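Local coordinates for protein cytosolic acyl coenzyme A thioester hydrolase (Mus musculus, PDB 2V1O) that hydrolyses long-chain acyl-CoAs to free fatty acids and coenzyme A, this chain being the N-terminal of its two hotdog domains, at residues A2-I5 with D9-N12; Y76-S81 with K138-Q143; H87-N92 with G96-T101. All coordinates share one frame; numbering follows the deposited sequence.

Contact 1 of 3, residues A2-I5 with D9-N12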
loop_
_atom_site.group_PDB
_atom_site.type_symbol
_atom_site.label_atom_id
_atom_site.label_comp_id
_atom_site.label_asym_id
_atom_site.label_seq_id
_atom_site.Cartn_x
_atom_site.Cartn_y
_atom_site.Cartn_z
ATOM N N ALA A 2 -16.783 8.572 6.738
ATOM C CA ALA A 2 -15.369 8.286 6.538
ATOM C C ALA A 2 -14.641 9.570 6.144
ATOM O O ALA A 2 -15.168 10.383 5.400
ATOM C CB ALA A 2 -15.185 7.215 5.473
ATOM N N MET A 3 -13.440 9.761 6.672
ATOM C CA MET A 3 -12.591 10.863 6.224
ATOM C C MET A 3 -11.135 10.444 6.233
ATOM O O MET A 3 -10.702 9.666 7.084
ATOM C CB MET A 3 -12.823 12.157 7.024
ATOM C CG MET A 3 -12.155 12.236 8.393
ATOM S SD MET A 3 -12.368 13.824 9.243
ATOM C CE MET A 3 -14.078 13.739 9.752
ATOM N N ARG A 4 -10.394 10.975 5.270
ATOM C CA ARG A 4 -9.004 10.617 5.076
ATOM C C ARG A 4 -8.320 11.770 4.372
ATOM O O ARG A 4 -8.892 12.364 3.450
ATOM C CB ARG A 4 -8.935 9.345 4.222
ATOM C CG ARG A 4 -7.571 8.972 3.717
ATOM C CD ARG A 4 -7.551 7.531 3.194
ATOM N NE ARG A 4 -7.721 7.400 1.743
ATOM C CZ ARG A 4 -6.816 7.774 0.834
ATOM N NH1 ARG A 4 -5.676 8.348 1.208
ATOM N NH2 ARG A 4 -7.057 7.581 -0.462
ATOM N N ILE A 5 -7.109 12.088 4.821
ATOM C CA ILE A 5 -6.298 13.118 4.185
ATOM C C ILE A 5 -5.710 12.557 2.890
ATOM O O ILE A 5 -5.293 11.394 2.829
ATOM C CB ILE A 5 -5.181 13.662 5.123
ATOM C CG1 ILE A 5 -4.615 14.988 4.589
ATOM C CG2 ILE A 5 -4.075 12.624 5.345
ATOM C CD1 ILE A 5 -4.106 15.923 5.691
ATOM N N ASP A 9 0.433 9.713 -3.250
ATOM C CA ASP A 9 0.078 8.588 -4.128
ATOM C C ASP A 9 -1.379 8.614 -4.608
ATOM O O ASP A 9 -1.738 7.887 -5.535
ATOM C CB ASP A 9 0.444 7.234 -3.504
ATOM C CG ASP A 9 1.833 6.735 -3.942
ATOM O OD1 ASP A 9 2.729 7.552 -4.229
ATOM O OD2 ASP A 9 2.020 5.501 -4.018
ATOM N N ASP A 10 -2.189 9.476 -3.995
ATOM C CA ASP A 10 -3.586 9.676 -4.379
ATOM C C ASP A 10 -3.725 10.676 -5.523
ATOM O O ASP A 10 -4.823 10.873 -6.026
ATOM C CB ASP A 10 -4.400 10.195 -3.194
ATOM C CG ASP A 10 -4.449 9.221 -2.045
ATOM O OD1 ASP A 10 -4.635 8.009 -2.282
ATOM O OD2 ASP A 10 -4.314 9.677 -0.896
ATOM N N ALA A 11 -2.621 11.316 -5.907
ATOM C CA ALA A 11 -2.672 12.458 -6.821
ATOM C C ALA A 11 -1.741 12.336 -8.018
ATOM O O ALA A 11 -0.726 11.627 -7.973
ATOM C CB ALA A 11 -2.398 13.758 -6.070
ATOM N N ASN A 12 -2.101 13.043 -9.089
ATOM C CA ASN A 12 -1.270 13.126 -10.293
ATOM C C ASN A 12 -0.050 14.036 -10.100
ATOM O O ASN A 12 0.206 14.519 -8.990
ATOM C CB ASN A 12 -2.108 13.560 -11.507
ATOM C CG ASN A 12 -2.653 14.980 -11.386
ATOM O OD1 ASN A 12 -2.090 15.824 -10.695
ATOM N ND2 ASN A 12 -3.751 15.248 -12.084
#

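Contact 2 of 3, residues Y76-S81 with K138-Q143. With COA (coenzyme A), chain G.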
loop_
_atom_site.group_PDB
_atom_site.type_symbol
_atom_site.label_atom_id
_atom_site.label_comp_id
_atom_site.label_asym_id
_atom_site.label_seq_id
_atom_site.Cartn_x
_atom_site.Cartn_y
_atom_site.Cartn_z
ATOM N N TYR A 76 -32.955 3.237 -0.940
ATOM C CA TYR A 76 -33.975 2.291 -1.394
ATOM C C TYR A 76 -33.525 0.846 -1.205
ATOM O O TYR A 76 -32.325 0.541 -1.258
ATOM C CB TYR A 76 -34.343 2.535 -2.875
ATOM C CG TYR A 76 -35.536 1.728 -3.340
ATOM C CD1 TYR A 76 -36.831 2.070 -2.941
ATOM C CD2 TYR A 76 -35.371 0.605 -4.149
ATOM C CE1 TYR A 76 -37.923 1.327 -3.343
ATOM C CE2 TYR A 76 -36.463 -0.148 -4.558
ATOM C CZ TYR A 76 -37.735 0.224 -4.153
ATOM O OH TYR A 76 -38.818 -0.515 -4.542
ATOM N N THR A 77 -34.495 -0.038 -0.972
ATOM C CA THR A 77 -34.252 -1.478 -1.061
ATOM C C THR A 77 -35.345 -2.151 -1.896
ATOM O O THR A 77 -36.536 -1.850 -1.743
ATOM C CB THR A 77 -34.140 -2.171 0.331
ATOM O OG1 THR A 77 -35.379 -2.050 1.049
ATOM C CG2 THR A 77 -32.977 -1.597 1.161
ATOM N N SER A 78 -34.924 -3.037 -2.793
ATOM C CA SER A 78 -35.835 -3.900 -3.536
ATOM C C SER A 78 -35.786 -5.275 -2.868
ATOM O O SER A 78 -35.221 -5.410 -1.772
ATOM C CB SER A 78 -35.430 -3.975 -5.010
ATOM O OG SER A 78 -34.183 -4.645 -5.171
ATOM N N LYS A 79 -36.365 -6.294 -3.508
ATOM C CA LYS A 79 -36.375 -7.631 -2.913
ATOM C C LYS A 79 -34.959 -8.168 -2.660
ATOM O O LYS A 79 -34.700 -8.755 -1.608
ATOM C CB LYS A 79 -37.184 -8.622 -3.759
ATOM C CG LYS A 79 -37.365 -9.976 -3.068
ATOM C CD LYS A 79 -38.389 -10.870 -3.743
ATOM C CE LYS A 79 -38.421 -12.234 -3.065
ATOM N NZ LYS A 79 -39.506 -13.108 -3.610
ATOM N N HIS A 80 -34.060 -7.945 -3.620
ATOM C CA HIS A 80 -32.699 -8.489 -3.572
ATOM C C HIS A 80 -31.591 -7.467 -3.826
ATOM O O HIS A 80 -30.459 -7.850 -4.141
ATOM C CB HIS A 80 -32.543 -9.635 -4.577
ATOM C CG HIS A 80 -33.603 -10.683 -4.476
ATOM N ND1 HIS A 80 -33.604 -11.653 -3.498
ATOM C CD2 HIS A 80 -34.696 -10.916 -5.239
ATOM C CE1 HIS A 80 -34.651 -12.442 -3.664
ATOM N NE2 HIS A 80 -35.330 -12.016 -4.713
ATOM N N SER A 81 -31.891 -6.177 -3.684
ATOM C CA SER A 81 -30.870 -5.156 -3.939
ATOM C C SER A 81 -31.015 -3.912 -3.051
ATOM O O SER A 81 -32.085 -3.652 -2.490
ATOM C CB SER A 81 -30.796 -4.784 -5.435
ATOM O OG SER A 81 -31.750 -3.797 -5.800
ATOM N N LYS A 138 -39.045 4.232 -8.318
ATOM C CA LYS A 138 -38.914 4.733 -9.692
ATOM C C LYS A 138 -37.492 4.562 -10.250
ATOM O O LYS A 138 -37.315 4.196 -11.417
ATOM C CB LYS A 138 -39.332 6.205 -9.754
ATOM C CG LYS A 138 -39.563 6.734 -11.154
ATOM C CD LYS A 138 -39.956 8.203 -11.127
ATOM C CE LYS A 138 -39.798 8.842 -12.502
ATOM N NZ LYS A 138 -40.840 8.395 -13.469
ATOM N N ARG A 139 -36.488 4.835 -9.420
ATOM C CA ARG A 139 -35.090 4.660 -9.827
ATOM C C ARG A 139 -34.759 3.178 -10.015
ATOM O O ARG A 139 -34.076 2.813 -10.972
ATOM C CB ARG A 139 -34.133 5.310 -8.825
ATOM C CG ARG A 139 -34.307 6.822 -8.690
ATOM C CD ARG A 139 -33.202 7.463 -7.847
ATOM N NE ARG A 139 -33.206 6.991 -6.459
ATOM C CZ ARG A 139 -33.894 7.544 -5.461
ATOM N NH1 ARG A 139 -34.661 8.615 -5.668
ATOM N NH2 ARG A 139 -33.808 7.025 -4.240
ATOM N N TYR A 140 -35.257 2.342 -9.104
ATOM C CA TYR A 140 -35.137 0.884 -9.193
ATOM C C TYR A 140 -35.705 0.358 -10.509
ATOM O O TYR A 140 -35.038 -0.374 -11.237
ATOM C CB TYR A 140 -35.867 0.231 -8.016
ATOM C CG TYR A 140 -36.106 -1.254 -8.175
ATOM C CD1 TYR A 140 -35.040 -2.145 -8.239
ATOM C CD2 TYR A 140 -37.407 -1.772 -8.250
ATOM C CE1 TYR A 140 -35.252 -3.514 -8.378
ATOM C CE2 TYR A 140 -37.628 -3.142 -8.387
ATOM C CZ TYR A 140 -36.541 -4.005 -8.451
ATOM O OH TYR A 140 -36.736 -5.361 -8.575
ATOM N N GLU A 141 -36.945 0.738 -10.801
ATOM C CA GLU A 141 -37.608 0.369 -12.050
ATOM C C GLU A 141 -36.838 0.837 -13.292
ATOM O O GLU A 141 -36.743 0.106 -14.270
ATOM C CB GLU A 141 -39.035 0.918 -12.057
ATOM C CG GLU A 141 -39.956 0.238 -11.043
ATOM C CD GLU A 141 -41.232 1.020 -10.762
ATOM O OE1 GLU A 141 -41.322 2.209 -11.130
ATOM O OE2 GLU A 141 -42.157 0.437 -10.170
ATOM N N ALA A 142 -36.275 2.043 -13.235
ATOM C CA ALA A 142 -35.494 2.599 -14.347
ATOM C C ALA A 142 -34.287 1.713 -14.707
ATOM O O ALA A 142 -34.111 1.333 -15.875
ATOM C CB ALA A 142 -35.047 4.024 -14.024
ATOM N N GLN A 143 -33.478 1.377 -13.706
ATOM C CA GLN A 143 -32.292 0.546 -13.940
ATOM C C GLN A 143 -32.655 -0.907 -14.284
ATOM O O GLN A 143 -32.017 -1.523 -15.138
ATOM C CB GLN A 143 -31.264 0.658 -12.791
ATOM C CG GLN A 143 -31.789 0.398 -11.371
ATOM C CD GLN A 143 -31.646 -1.049 -10.904
ATOM O OE1 GLN A 143 -31.787 -1.342 -9.716
ATOM N NE2 GLN A 143 -31.353 -1.945 -11.821
HETATM N N1A COA G . -27.619 -3.346 -11.161
HETATM C C2A COA G . -28.615 -3.307 -10.213
HETATM N N3A COA G . -29.222 -4.477 -9.818
HETATM C C4A COA G . -28.827 -5.655 -10.367
HETATM C C5A COA G . -27.818 -5.721 -11.319
HETATM C C6A COA G . -27.206 -4.545 -11.717
HETATM N N6A COA G . -26.249 -4.553 -12.643
HETATM N N7A COA G . -27.651 -7.022 -11.671
HETATM C C8A COA G . -28.529 -7.767 -10.965
HETATM N N9A COA G . -29.256 -6.932 -10.160
HETATM C C1B COA G . -30.210 -7.295 -9.112
HETATM C C2B COA G . -31.549 -7.729 -9.691
HETATM O O2B COA G . -32.329 -6.614 -10.058
HETATM C C3B COA G . -32.102 -8.557 -8.542
HETATM O O3B COA G . -32.757 -7.758 -7.574
HETATM P P3B COA G . -34.366 -7.700 -7.469
HETATM O O7A COA G . -34.865 -7.006 -8.694
HETATM O O8A COA G . -34.891 -9.115 -7.421
HETATM O O9A COA G . -34.739 -6.927 -6.229
HETATM C C4B COA G . -30.848 -9.141 -7.892
HETATM O O4B COA G . -29.744 -8.404 -8.383
HETATM C C5B COA G . -30.660 -10.626 -8.186
HETATM O O5B COA G . -30.814 -10.890 -9.563
HETATM P P1A COA G . -30.462 -12.356 -10.108
HETATM O O1A COA G . -30.954 -13.382 -9.125
HETATM O O2A COA G . -31.055 -12.498 -11.492
HETATM O O3A COA G . -28.855 -12.438 -10.173
HETATM P P2A COA G . -27.960 -12.024 -11.440
HETATM O O4A COA G . -28.532 -10.843 -12.185
HETATM O O5A COA G . -27.694 -13.209 -12.341
HETATM O O6A COA G . -26.581 -11.633 -10.722
HETATM C CBP COA G . -25.066 -10.272 -9.449
HETATM C CCP COA G . -26.494 -10.431 -9.973
HETATM C CDP COA G . -24.899 -8.848 -8.907
HETATM C CEP COA G . -24.905 -11.263 -8.296
HETATM C CAP COA G . -24.084 -10.559 -10.593
HETATM O OAP COA G . -24.296 -9.684 -11.684
HETATM C C9P COA G . -22.640 -10.485 -10.160
HETATM O O9P COA G . -22.090 -11.527 -9.411
HETATM N N8P COA G . -21.953 -9.411 -10.527
HETATM C C7P COA G . -20.622 -9.130 -10.019
HETATM C C6P COA G . -20.666 -8.529 -8.613
HETATM C C5P COA G . -19.256 -8.227 -8.159
HETATM O O5P COA G . -18.495 -9.166 -7.868
HETATM N N4P COA G . -18.913 -6.938 -8.101
HETATM C C3P COA G . -17.530 -6.468 -8.142
HETATM C C2P COA G . -16.796 -6.801 -9.460
HETATM S S1P COA G . -15.091 -6.241 -9.266
HETATM O O HOH W 1 -38.050 -6.118 -6.030
#

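Contact 3 of 3, residues H87-N92 with G96-T101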
loop_
_atom_site.group_PDB
_atom_site.type_symbol
_atom_site.label_atom_id
_atom_site.label_comp_id
_atom_site.label_asym_id
_atom_site.label_seq_id
_atom_site.Cartn_x
_atom_site.Cartn_y
_atom_site.Cartn_z
ATOM N N HIS A 87 -22.025 10.806 -0.829
ATOM C CA HIS A 87 -21.561 12.192 -1.016
ATOM C C HIS A 87 -20.097 12.298 -0.649
ATOM O O HIS A 87 -19.686 11.831 0.414
ATOM C CB HIS A 87 -22.343 13.186 -0.144
ATOM C CG HIS A 87 -23.717 13.493 -0.647
ATOM N ND1 HIS A 87 -24.708 12.539 -0.731
ATOM C CD2 HIS A 87 -24.274 14.651 -1.073
ATOM C CE1 HIS A 87 -25.812 13.091 -1.201
ATOM N NE2 HIS A 87 -25.576 14.373 -1.414
ATOM N N VAL A 88 -19.320 12.936 -1.522
ATOM C CA VAL A 88 -17.905 13.204 -1.254
ATOM C C VAL A 88 -17.695 14.709 -1.160
ATOM O O VAL A 88 -18.046 15.456 -2.082
ATOM C CB VAL A 88 -16.986 12.637 -2.349
ATOM C CG1 VAL A 88 -15.516 12.963 -2.047
ATOM C CG2 VAL A 88 -17.184 11.127 -2.485
ATOM N N MET A 89 -17.136 15.141 -0.035
ATOM C CA MET A 89 -16.840 16.545 0.204
ATOM C C MET A 89 -15.346 16.694 0.514
ATOM O O MET A 89 -14.769 15.880 1.251
ATOM C CB MET A 89 -17.718 17.075 1.347
ATOM C CG MET A 89 -17.572 18.562 1.640
ATOM S SD MET A 89 -18.385 19.158 3.159
ATOM C CE MET A 89 -17.880 17.965 4.410
ATOM N N SER A 90 -14.716 17.699 -0.090
ATOM C CA SER A 90 -13.326 18.015 0.216
ATOM C C SER A 90 -13.304 19.101 1.275
ATOM O O SER A 90 -14.153 20.002 1.275
ATOM C CB SER A 90 -12.559 18.490 -1.024
ATOM O OG SER A 90 -13.127 19.680 -1.532
ATOM N N GLU A 91 -12.346 18.993 2.189
ATOM C CA GLU A 91 -12.142 20.005 3.204
ATOM C C GLU A 91 -10.678 20.378 3.231
ATOM O O GLU A 91 -9.803 19.529 3.443
ATOM C CB GLU A 91 -12.565 19.517 4.593
ATOM C CG GLU A 91 -12.440 20.601 5.653
ATOM C CD GLU A 91 -12.528 20.084 7.085
ATOM O OE1 GLU A 91 -12.459 18.859 7.313
ATOM O OE2 GLU A 91 -12.644 20.926 7.988
ATOM N N ASN A 92 -10.419 21.651 2.998
ATOM C CA ASN A 92 -9.087 22.168 3.157
ATOM C C ASN A 92 -8.966 22.644 4.597
ATOM O O ASN A 92 -9.599 23.629 4.991
ATOM C CB ASN A 92 -8.804 23.280 2.143
ATOM C CG ASN A 92 -7.366 23.753 2.187
ATOM O OD1 ASN A 92 -6.869 24.160 3.230
ATOM N ND2 ASN A 92 -6.688 23.699 1.046
ATOM N N GLY A 96 -10.057 26.175 5.674
ATOM C CA GLY A 96 -11.427 25.927 6.122
ATOM C C GLY A 96 -12.421 25.682 4.992
ATOM O O GLY A 96 -13.561 25.286 5.250
ATOM N N THR A 97 -11.996 25.905 3.748
ATOM C CA THR A 97 -12.876 25.775 2.579
ATOM C C THR A 97 -13.373 24.339 2.380
ATOM O O THR A 97 -12.573 23.399 2.366
ATOM C CB THR A 97 -12.183 26.259 1.279
ATOM O OG1 THR A 97 -11.754 27.618 1.445
ATOM C CG2 THR A 97 -13.137 26.175 0.078
ATOM N N LYS A 98 -14.690 24.188 2.238
ATOM C CA LYS A 98 -15.296 22.906 1.863
ATOM C C LYS A 98 -16.001 22.996 0.510
ATOM O O LYS A 98 -16.660 23.994 0.217
ATOM C CB LYS A 98 -16.287 22.443 2.929
ATOM C CG LYS A 98 -15.729 22.464 4.334
ATOM C CD LYS A 98 -16.711 21.879 5.320
ATOM C CE LYS A 98 -16.136 21.932 6.720
ATOM N NZ LYS A 98 -17.150 21.506 7.722
ATOM N N LYS A 99 -15.859 21.942 -0.295
ATOM C CA LYS A 99 -16.437 21.865 -1.644
ATOM C C LYS A 99 -17.086 20.502 -1.832
ATOM O O LYS A 99 -16.562 19.502 -1.344
ATOM C CB LYS A 99 -15.348 21.996 -2.717
ATOM C CG LYS A 99 -14.509 23.246 -2.674
ATOM C CD LYS A 99 -13.306 23.101 -3.593
ATOM C CE LYS A 99 -12.392 24.312 -3.493
ATOM N NZ LYS A 99 -11.102 24.078 -4.210
ATOM N N LEU A 100 -18.205 20.457 -2.550
ATOM C CA LEU A 100 -18.775 19.177 -2.966
ATOM C C LEU A 100 -17.957 18.636 -4.140
ATOM O O LEU A 100 -17.871 19.268 -5.198
ATOM C CB LEU A 100 -20.257 19.312 -3.345
ATOM C CG LEU A 100 -20.947 18.081 -3.950
ATOM C CD1 LEU A 100 -21.049 16.920 -2.954
ATOM C CD2 LEU A 100 -22.312 18.460 -4.486
ATOM N N THR A 101 -17.342 17.481 -3.929
ATOM C CA THR A 101 -16.531 16.832 -4.949
ATOM C C THR A 101 -17.414 16.033 -5.891
ATOM O O THR A 101 -17.283 16.135 -7.109
ATOM C CB THR A 101 -15.481 15.888 -4.314
ATOM O OG1 THR A 101 -14.734 16.613 -3.339
ATOM C CG2 THR A 101 -14.540 15.310 -5.382
HETATM O O HOH W 2 -11.935 22.160 -0.246
HETATM O O HOH W 3 -13.514 19.015 -4.219
HETATM O O HOH W 4 -12.892 23.547 8.112
#

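Contact 1 of 3, residues A2-I5 with D9-N12
Arg4 and Asp10 carry this contact almost by themselves, and they illustrate how one paired salt bridge can tie a strand to a loop whose backbones stay well apart. The nearest CA atoms across the gap, those of Ile5 and Asp10, are still 9.6 Å from each other. The guanidinium group comes end-on, using both terminal nitrogens. NH1 of Arg4 donates to OD2 of Asp10 at 2.8 Å, and NH2 of Arg4 donates to OD1 of Asp10 at 3.1 Å. Both oxygens lie close to the guanidinium plane, yet the carboxylate is twisted by 57° against it, and its two oxygens are met differently. OD2 is met on its syn side, while OD1 receives its donor from well above the carboxylate plane. A bend in the arginine chain (chi3 97°) brings the head round to the acid, which reaches out from the opposite direction.

Asp10 OD2 has a second donor in the backbone N of Arg7, so the short link between strand and 3-10 turn is held by the same carboxylate. Ile5 contributes little, with its carbonyl O 4.2 Å from Asp10 OD2. Asn12, an active-site residue, follows two positions after the bridge, and its OD1 accepts hydrogen bonds from the backbone N atoms of Ala14 and Asn16. In the hotdog fold, the contact thus fastens strand 2-5, outermost in this chain's sheet and paired with strand 67-77, to the loop that runs into helix 19-38, where the carbonyl of Asp10 is hydrogen-bonded to the hydroxyl of Thr21.

Contact 2 of 3, residues Y76-S81 with K138-Q143
Tyr140 lies with one ring face against CB of Ser78 while its hydroxyl makes a very short hydrogen bond, 2.5 Å from Tyr140 OH to O7A of coenzyme A. This is a worked example of a helix and a turn closing together on a phosphate, here the 3'-phosphate of coenzyme A. O7A sits at the edge of the phenol ring, near its plane, and Ser78 CB makes a CH-pi contact over the face, 3.7 Å from the Tyr140 ring centroid. A chi1 of 166° carries the Tyr140 ring out from the helix, CG lying opposite the backbone N, to meet the turn.

A second phosphate oxygen, O9A, is gripped from the turn: Ser78 OG donates to it at 2.6 Å, and the backbone N of His80 donates to it at 2.9 Å. One water accepts from the backbone N of Lys79 and donates to Tyr140 OH, with only a weak bond to O9A, and so stitches the two segments together beside the phosphate. The turn itself is braced by a hydrogen bond from Ser78 N to Ser81 O.

At the root of the tyrosine, Tyr76 CE2 touches Tyr140 CB at 3.5 Å; the two rings are inclined by 30° and slid so far apart that they barely overlap. Lys144 and Arg147 also bind the coenzyme A, as do Asp57 and Phe58 of a neighbouring subunit. Helix 130-146 thus lies against the sheet at the turn joining strands 67-77 and 82-91, with Trp107 of strand 98-112 touching both Tyr76 and Tyr140.

Contact 3 of 3, residues H87-N92 with G96-T101
The imidazole of His87 is approached obliquely by a methyl of Leu100, with His87 CD2 4.4 Å from Leu100 CD1, at the far end of a beta hairpin that closes on a G1 beta bulge. The Glu91 side chain lies alongside the extended Lys98 chain, both pointing the same way, but the charges stay beyond salt-bridge range; OE2 instead pairs with Arg36 of a neighbouring subunit. The flat amide of Asn92 turns back on the hairpin loop, its OD1 accepting from the backbone N atoms of Leu94 and Thr95.

In the bulge, Gly96 and Thr97 both face Asn92: Gly96 N donates to Asn92 O at 2.7 Å, and Asn92 N donates to Thr97 O at 2.8 Å. The backbone angles of Gly96 (phi 90°) call for glycine, since a CB would jam against the preceding carbonyl O. Antiparallel pairing follows, with Ser90 and Lys99 as the hydrogen-bonded pair and Met89-Leu100 and Glu91-Lys98 as non-hydrogen-bonded ones. The Met89 side chain crosses that of Lys98, its SD 3.9 Å from Lys98 CD. On the face bearing Ser90, Val88 CG1 packs on Thr101 CB at 3.7 Å, and Ile22 and Ile26 of helix 19-38 touch Val88. There one water links Ser90 OG and Thr101 OG1, at 2.8 Å from each.

All three contacts reach the same antiparallel sheet of the hotdog domain, in which strands 2-5, 67-77, 82-91 and 98-112 lie side by side in that order. Contact 1 comes first along the chain; contact 3 falls wholly between the two segments of contact 2. Contacts 1 and 3 are neighbours on one side of the chain's centre, their centres about 12 Å apart and their nearest atoms about 5 Å. Contact 2 lies on the opposite side, its centre about 32 Å from contact 1 and 29 Å from contact 3. One sheet thus links an active-site loop and a hairpin end to distant residues holding the phosphate of a coenzyme A shared with a neighbouring subunit.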